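Local coordinates for protein 4-oxalocrotonate decarboxylase NahK (Pseudomonas putida, PDB 5D2K) that catalyses the metal-assisted decarboxylation of 4-oxalocrotonate, a vinylogous beta-keto acid, to 2-oxopent-4-enoate and carbon dioxide in naphthalene degradation, at residues L10-E13 and Q14-L18; V50-E53 and I54-R57; V102-C105 and S106-I109. The protein carries 1 engineered substitution. All blocks are in the same frame, centred on the assembly; numbering follows the deposited sequence.

Contact 1: residues L10-E13 and Q14-L18; sequences LTRE and QVLAL
T11 and Q14 hold each other through two reciprocal hydrogen bonds at the start of a helix. The backbone N of T11 donates to the side-chain oxygen OE1 of Q14 over 3.0 Å; the N-H points almost straight at its acceptor (169°), yet it arrives above the amide plane, 44° out of it. In return Q14 N donates to T11 OG1 at 3.1 Å. The threonine hydroxyl can accept there because chi1 of 66° sets OG1 between the backbone N and the carbonyl carbon. Q14 reaches the other way with an extended chain; its CG passes 3.2 Å from T11 OG1, and its OE1 lies 3.7 Å from L10 CD2. With an alanine here instead of Q14, T11 N would probably lose its side-chain acceptor and L10 CD2 the amide oxygen beside it.

Apolar groups continue the contact beneath the polar pair. L10 sends CD1 against L18 CD1 at 3.8 Å, the two side chains crossing at about a right angle, while its CB meets V15 CG2 at 4.0 Å. On another flank, the extended R12 lays one face of its guanidinium over L16, whose CD2 stands 4.0 Å above the plane, offset toward the rim. The backbone bonds V15 N to T11 O, L16 N to R12 O and A17 N to E13 O start the regular turns.

Farther out, D46 accepts from L10 N, F39 packs on L10, Q14 and L18, and helix 44-60 meets L10, V15 and L16. With T11 as N-cap and Q14 three residues on, the arrangement is a capping box opening helix 12-27.

Contact 2: residues V50-E53 and I54-R57; sequences VQWE and IRRR. With EDO (1,2-ethanediol), chain E.
OE2 of E53 is gripped by the guanidinium of R56 and by a water. R56 NH2 donates to E53 OE2 at 2.9 Å, while R56 NE gives its main bond to E53 OE1, also at 2.9 Å, and only a weak one to OE2. The salt bridge is therefore side-on and two-pronged, one nitrogen to each oxygen. Both oxygens are met on their syn sides and lie in the guanidinium plane, but the two flat groups are turned 29° apart. E53 reaches its partner by bending at chi2 (58°), and R56 bends at chi3. The water donates to E53 OE2 at 2.7 Å and accepts from R57 NH1, extending the network to a second arginine, whose NE forms a salt bridge with E23 of helix 12-27.

The E53-R56 bridge (i to i+3) and the water link from E53 to R57 (i to i+4) both lie along helix 44-60, whose backbone bonds run from I54 N to V50 O through R57 N to E53 O. One flank packs on helix 12-27, where L16 and A19 touch E53; I54 and R55 meet F90 of strand 87-92.

Along another flank W52 and R55 run side by side, with ring and guanidinium planes only 4° apart and R55 NH1 obliquely placed 3.8 Å from W52 CZ3. R55 is extended; its NH1 and NH2 bind the two oxygens of an ethanediol, probably from the crystallisation liquor, while NE pairs with E59. W52 NE1 is bonded to Y88 OH.

Contact 3: residues V102-C105 and S106-I109; sequences VVDC and SKLI
An Asx turn at D104 leads into a short 3-10 turn that carries the chain out of strand 101-103, an outermost strand of the five-stranded sheet within this chain, and forms the first part of the loop leading to strand 112-121. With CG anti to the backbone N (chi1 -179°), D104 brings OD1 over the two groups of S106 that can donate to it. S106 N donates to D104 OD1 at 2.9 Å, closing the Asx turn, and S106 OG donates to the same OD1 at 2.8 Å. Both approach from one face of the carboxylate, 53° and 35° out of its plane. D104 OD1 thus takes two bonds on one face; the S106 hydroxyl is brought there by OG lying between its backbone N and carbonyl carbon.

The backbone closes the turn with two i to i+3 bonds. K107 N donates to D104 O at 3.2 Å, and L108 N to C105 O at 3.0 Å; each donor stands well above the carbonyl plane. K107 crosses D104 at about a right angle, with CG 4.0 Å from D104 OD2, but K107 NZ stays 5.0 Å from D104 OD2, making any attraction between the charges a longer-range one.

On the strand side, V103 bonds through its backbone to R267 and I269, and C105 to I269, which ties the turn to the C-terminal end of the chain. L108 is buried, touching T171 and R172 of strand 170-175, and its side chain crosses that of V103 at about a right angle, L108 CD1 lying 3.9 Å from V103 CG1.

Along the chain the three contacts come in series. Contacts 1 and 2 lie on helices 12-27 and 44-60, with centres 11 Å apart, and touch directly: L16 CD2 packs 3.6 Å from E53 CD, and V50 meets L10, V15 and L18. The start of the first helix is thus docked along the second, which also faces strands 65-71 and 87-92. Contact 3 is separate, its centre about 30 Å from that of contact 1 and 23 Å from that of contact 2, at the exit of strand 101-103. None supplies a metal ligand; contact 2 comes nearest the active site, the Q51 side chain being about 10 Å from the bound 2-oxoadipate and about 7 Å from the side chain of K69.

Contact 1: residues L10-E13 and Q14-L18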
# COMPACT_ATOMS: atom_id res chain seq x y z
N LEU A 10 -21.55 1.74 12.57
CA LEU A 10 -21.32 3.15 12.84
C LEU A 10 -22.46 4.03 12.35
O LEU A 10 -23.12 3.72 11.35
CB LEU A 10 -20.01 3.62 12.18
CG LEU A 10 -18.70 2.99 12.66
CD1 LEU A 10 -17.55 3.55 11.82
CD2 LEU A 10 -18.46 3.24 14.15
N THR A 11 -22.70 5.13 13.05
CA THR A 11 -23.56 6.19 12.54
C THR A 11 -22.76 7.00 11.52
O THR A 11 -21.53 6.96 11.53
CB THR A 11 -24.05 7.12 13.65
OG1 THR A 11 -22.95 7.85 14.20
CG2 THR A 11 -24.73 6.33 14.77
N ARG A 12 -23.46 7.74 10.66
CA ARG A 12 -22.77 8.60 9.69
C ARG A 12 -21.89 9.63 10.40
O ARG A 12 -20.75 9.87 9.98
CB ARG A 12 -23.77 9.30 8.77
CG ARG A 12 -23.09 10.31 7.86
CD ARG A 12 -24.00 10.90 6.79
NE ARG A 12 -23.28 11.96 6.09
CZ ARG A 12 -22.42 11.75 5.10
NH1 ARG A 12 -22.19 10.52 4.68
NH2 ARG A 12 -21.80 12.77 4.54
N GLU A 13 -22.41 10.22 11.47
CA GLU A 13 -21.64 11.17 12.27
C GLU A 13 -20.33 10.56 12.75
O GLU A 13 -19.28 11.22 12.73
CB GLU A 13 -22.47 11.64 13.46
CG GLU A 13 -21.75 12.63 14.36
CD GLU A 13 -21.95 12.34 15.83
OE1 GLU A 13 -21.44 11.31 16.32
OE2 GLU A 13 -22.64 13.14 16.50
N GLN A 14 -20.37 9.30 13.18
CA GLN A 14 -19.16 8.62 13.66
C GLN A 14 -18.16 8.37 12.52
O GLN A 14 -16.95 8.51 12.71
CB GLN A 14 -19.52 7.31 14.35
CG GLN A 14 -20.17 7.55 15.72
CD GLN A 14 -20.90 6.34 16.26
OE1 GLN A 14 -21.10 5.34 15.56
NE2 GLN A 14 -21.31 6.42 17.52
N VAL A 15 -18.66 7.97 11.36
CA VAL A 15 -17.77 7.80 10.20
C VAL A 15 -17.02 9.11 9.90
O VAL A 15 -15.80 9.11 9.74
CB VAL A 15 -18.56 7.37 8.94
CG1 VAL A 15 -17.64 7.36 7.72
CG2 VAL A 15 -19.14 5.99 9.13
N LEU A 16 -17.75 10.22 9.83
CA LEU A 16 -17.13 11.50 9.52
C LEU A 16 -16.12 11.92 10.58
O LEU A 16 -15.03 12.38 10.26
CB LEU A 16 -18.20 12.59 9.35
CG LEU A 16 -19.30 12.30 8.32
CD1 LEU A 16 -20.23 13.50 8.18
CD2 LEU A 16 -18.74 11.88 6.98
N ALA A 17 -16.48 11.74 11.85
CA ALA A 17 -15.60 12.15 12.93
C ALA A 17 -14.39 11.22 13.09
O ALA A 17 -13.28 11.69 13.41
CB ALA A 17 -16.40 12.22 14.24
N LEU A 18 -14.58 9.92 12.88
CA LEU A 18 -13.46 8.98 12.95
C LEU A 18 -12.47 9.28 11.84
O LEU A 18 -11.25 9.22 12.04
CB LEU A 18 -13.93 7.53 12.86
CG LEU A 18 -14.39 6.91 14.18
CD1 LEU A 18 -15.09 5.59 13.95
CD2 LEU A 18 -13.16 6.71 15.07

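Contact 2: residues V50-E53 and I54-R57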
# COMPACT_ATOMS: atom_id res chain seq x y z
N VAL A 50 -14.85 4.63 6.60
CA VAL A 50 -13.95 5.61 7.18
C VAL A 50 -12.79 5.91 6.21
O VAL A 50 -12.47 7.07 5.99
CB VAL A 50 -13.42 5.14 8.55
CG1 VAL A 50 -12.30 6.06 9.05
CG2 VAL A 50 -14.56 5.08 9.56
N GLN A 51 -12.19 4.87 5.64
CA GLN A 51 -11.09 5.06 4.70
C GLN A 51 -11.50 5.92 3.50
O GLN A 51 -10.77 6.84 3.10
CB GLN A 51 -10.55 3.72 4.19
CG GLN A 51 -9.29 3.90 3.33
CD GLN A 51 -8.89 2.64 2.59
OE1 GLN A 51 -8.99 2.57 1.36
NE2 GLN A 51 -8.41 1.65 3.33
N TRP A 52 -12.66 5.62 2.91
CA TRP A 52 -13.09 6.38 1.75
C TRP A 52 -13.48 7.81 2.12
O TRP A 52 -13.41 8.72 1.30
CB TRP A 52 -14.25 5.67 1.03
CG TRP A 52 -13.82 4.50 0.17
CD1 TRP A 52 -13.61 3.22 0.59
CD2 TRP A 52 -13.58 4.51 -1.25
NE1 TRP A 52 -13.24 2.43 -0.48
CE2 TRP A 52 -13.21 3.19 -1.62
CE3 TRP A 52 -13.62 5.50 -2.24
CZ2 TRP A 52 -12.90 2.84 -2.94
CZ3 TRP A 52 -13.32 5.14 -3.56
CH2 TRP A 52 -12.96 3.83 -3.89
N GLU A 53 -13.88 8.03 3.38
CA GLU A 53 -14.14 9.39 3.83
C GLU A 53 -12.83 10.15 3.98
O GLU A 53 -12.77 11.34 3.67
CB GLU A 53 -14.94 9.39 5.13
CG GLU A 53 -15.11 10.76 5.79
CD GLU A 53 -15.78 11.84 4.96
OE1 GLU A 53 -16.42 11.54 3.91
OE2 GLU A 53 -15.68 13.02 5.37
N ILE A 54 -11.77 9.49 4.43
CA ILE A 54 -10.46 10.14 4.48
C ILE A 54 -10.03 10.51 3.06
O ILE A 54 -9.54 11.62 2.81
CB ILE A 54 -9.40 9.25 5.15
CG1 ILE A 54 -9.76 9.03 6.63
CG2 ILE A 54 -8.03 9.89 5.05
CD1 ILE A 54 -8.79 8.11 7.37
N ARG A 55 -10.22 9.58 2.12
CA ARG A 55 -9.96 9.89 0.71
C ARG A 55 -10.72 11.15 0.25
O ARG A 55 -10.14 12.01 -0.41
CB ARG A 55 -10.32 8.70 -0.20
CG ARG A 55 -9.99 8.96 -1.67
CD ARG A 55 -10.38 7.79 -2.57
NE ARG A 55 -10.29 8.20 -3.98
CZ ARG A 55 -10.02 7.37 -4.98
NH1 ARG A 55 -9.81 6.09 -4.74
NH2 ARG A 55 -9.96 7.84 -6.22
N ARG A 56 -12.01 11.24 0.62
CA ARG A 56 -12.81 12.40 0.26
C ARG A 56 -12.26 13.70 0.88
O ARG A 56 -12.21 14.73 0.21
CB ARG A 56 -14.27 12.20 0.68
CG ARG A 56 -15.20 13.25 0.07
CD ARG A 56 -16.46 13.47 0.92
NE ARG A 56 -16.11 13.92 2.27
CZ ARG A 56 -15.75 15.16 2.58
NH1 ARG A 56 -15.70 16.10 1.65
NH2 ARG A 56 -15.43 15.45 3.84
N ARG A 57 -11.84 13.64 2.14
CA ARG A 57 -11.25 14.80 2.79
C ARG A 57 -10.03 15.29 2.00
O ARG A 57 -9.84 16.49 1.79
CB ARG A 57 -10.85 14.48 4.23
CG ARG A 57 -12.05 14.19 5.16
CD ARG A 57 -11.58 13.76 6.56
NE ARG A 57 -10.85 14.82 7.27
CZ ARG A 57 -11.44 15.82 7.92
NH1 ARG A 57 -12.76 15.91 7.98
NH2 ARG A 57 -10.69 16.74 8.53
C1 EDO E . -8.01 5.49 -8.38
O1 EDO E . -8.65 6.76 -8.53
C2 EDO E . -9.08 4.42 -8.28
O2 EDO E . -9.73 4.49 -7.01
O HOH W 1 -14.85 13.88 7.80

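Contact 3: residues V102-C105 and S106-I109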
# COMPACT_ATOMS: atom_id res chain seq x y z
N VAL A 102 15.07 12.09 -0.85
CA VAL A 102 15.26 12.20 0.58
C VAL A 102 13.90 12.24 1.25
O VAL A 102 13.02 13.01 0.85
CB VAL A 102 16.06 13.47 0.95
CG1 VAL A 102 16.29 13.55 2.46
CG2 VAL A 102 17.37 13.48 0.21
N VAL A 103 13.72 11.39 2.25
CA VAL A 103 12.47 11.32 3.00
C VAL A 103 12.69 11.90 4.39
O VAL A 103 13.58 11.46 5.11
CB VAL A 103 11.99 9.87 3.12
CG1 VAL A 103 10.76 9.78 4.05
CG2 VAL A 103 11.66 9.30 1.74
N ASP A 104 11.86 12.87 4.76
CA ASP A 104 11.96 13.52 6.06
C ASP A 104 11.19 12.73 7.11
O ASP A 104 9.96 12.75 7.14
CB ASP A 104 11.45 14.96 5.95
CG ASP A 104 11.55 15.73 7.26
OD1 ASP A 104 12.09 15.19 8.26
OD2 ASP A 104 11.09 16.89 7.28
N CYS A 105 11.93 12.02 7.96
CA CYS A 105 11.31 11.21 9.00
C CYS A 105 10.61 12.02 10.09
O CYS A 105 9.87 11.46 10.89
CB CYS A 105 12.34 10.29 9.66
SG CYS A 105 12.98 9.02 8.57
N SER A 106 10.83 13.33 10.13
CA SER A 106 10.15 14.13 11.16
C SER A 106 8.66 14.22 10.85
O SER A 106 7.87 14.63 11.70
CB SER A 106 10.77 15.53 11.28
OG SER A 106 10.42 16.36 10.19
N LYS A 107 8.28 13.84 9.64
CA LYS A 107 6.88 13.83 9.25
C LYS A 107 6.28 12.44 9.41
O LYS A 107 5.13 12.19 9.01
CB LYS A 107 6.72 14.30 7.80
CG LYS A 107 7.28 15.70 7.55
CD LYS A 107 6.93 16.19 6.15
CE LYS A 107 7.22 17.67 6.01
NZ LYS A 107 6.39 18.50 6.93
N LEU A 108 7.06 11.53 9.98
CA LEU A 108 6.68 10.13 10.13
C LEU A 108 6.77 9.70 11.59
O LEU A 108 7.50 10.30 12.38
CB LEU A 108 7.58 9.26 9.25
CG LEU A 108 7.62 9.66 7.77
CD1 LEU A 108 8.52 8.70 6.99
CD2 LEU A 108 6.20 9.68 7.17
N ILE A 109 6.02 8.66 11.93
CA ILE A 109 5.88 8.24 13.33
C ILE A 109 6.86 7.13 13.68
O ILE A 109 7.67 7.27 14.61
CB ILE A 109 4.44 7.78 13.61
CG1 ILE A 109 3.46 8.93 13.37
CG2 ILE A 109 4.30 7.25 15.03
CD1 ILE A 109 2.02 8.48 13.14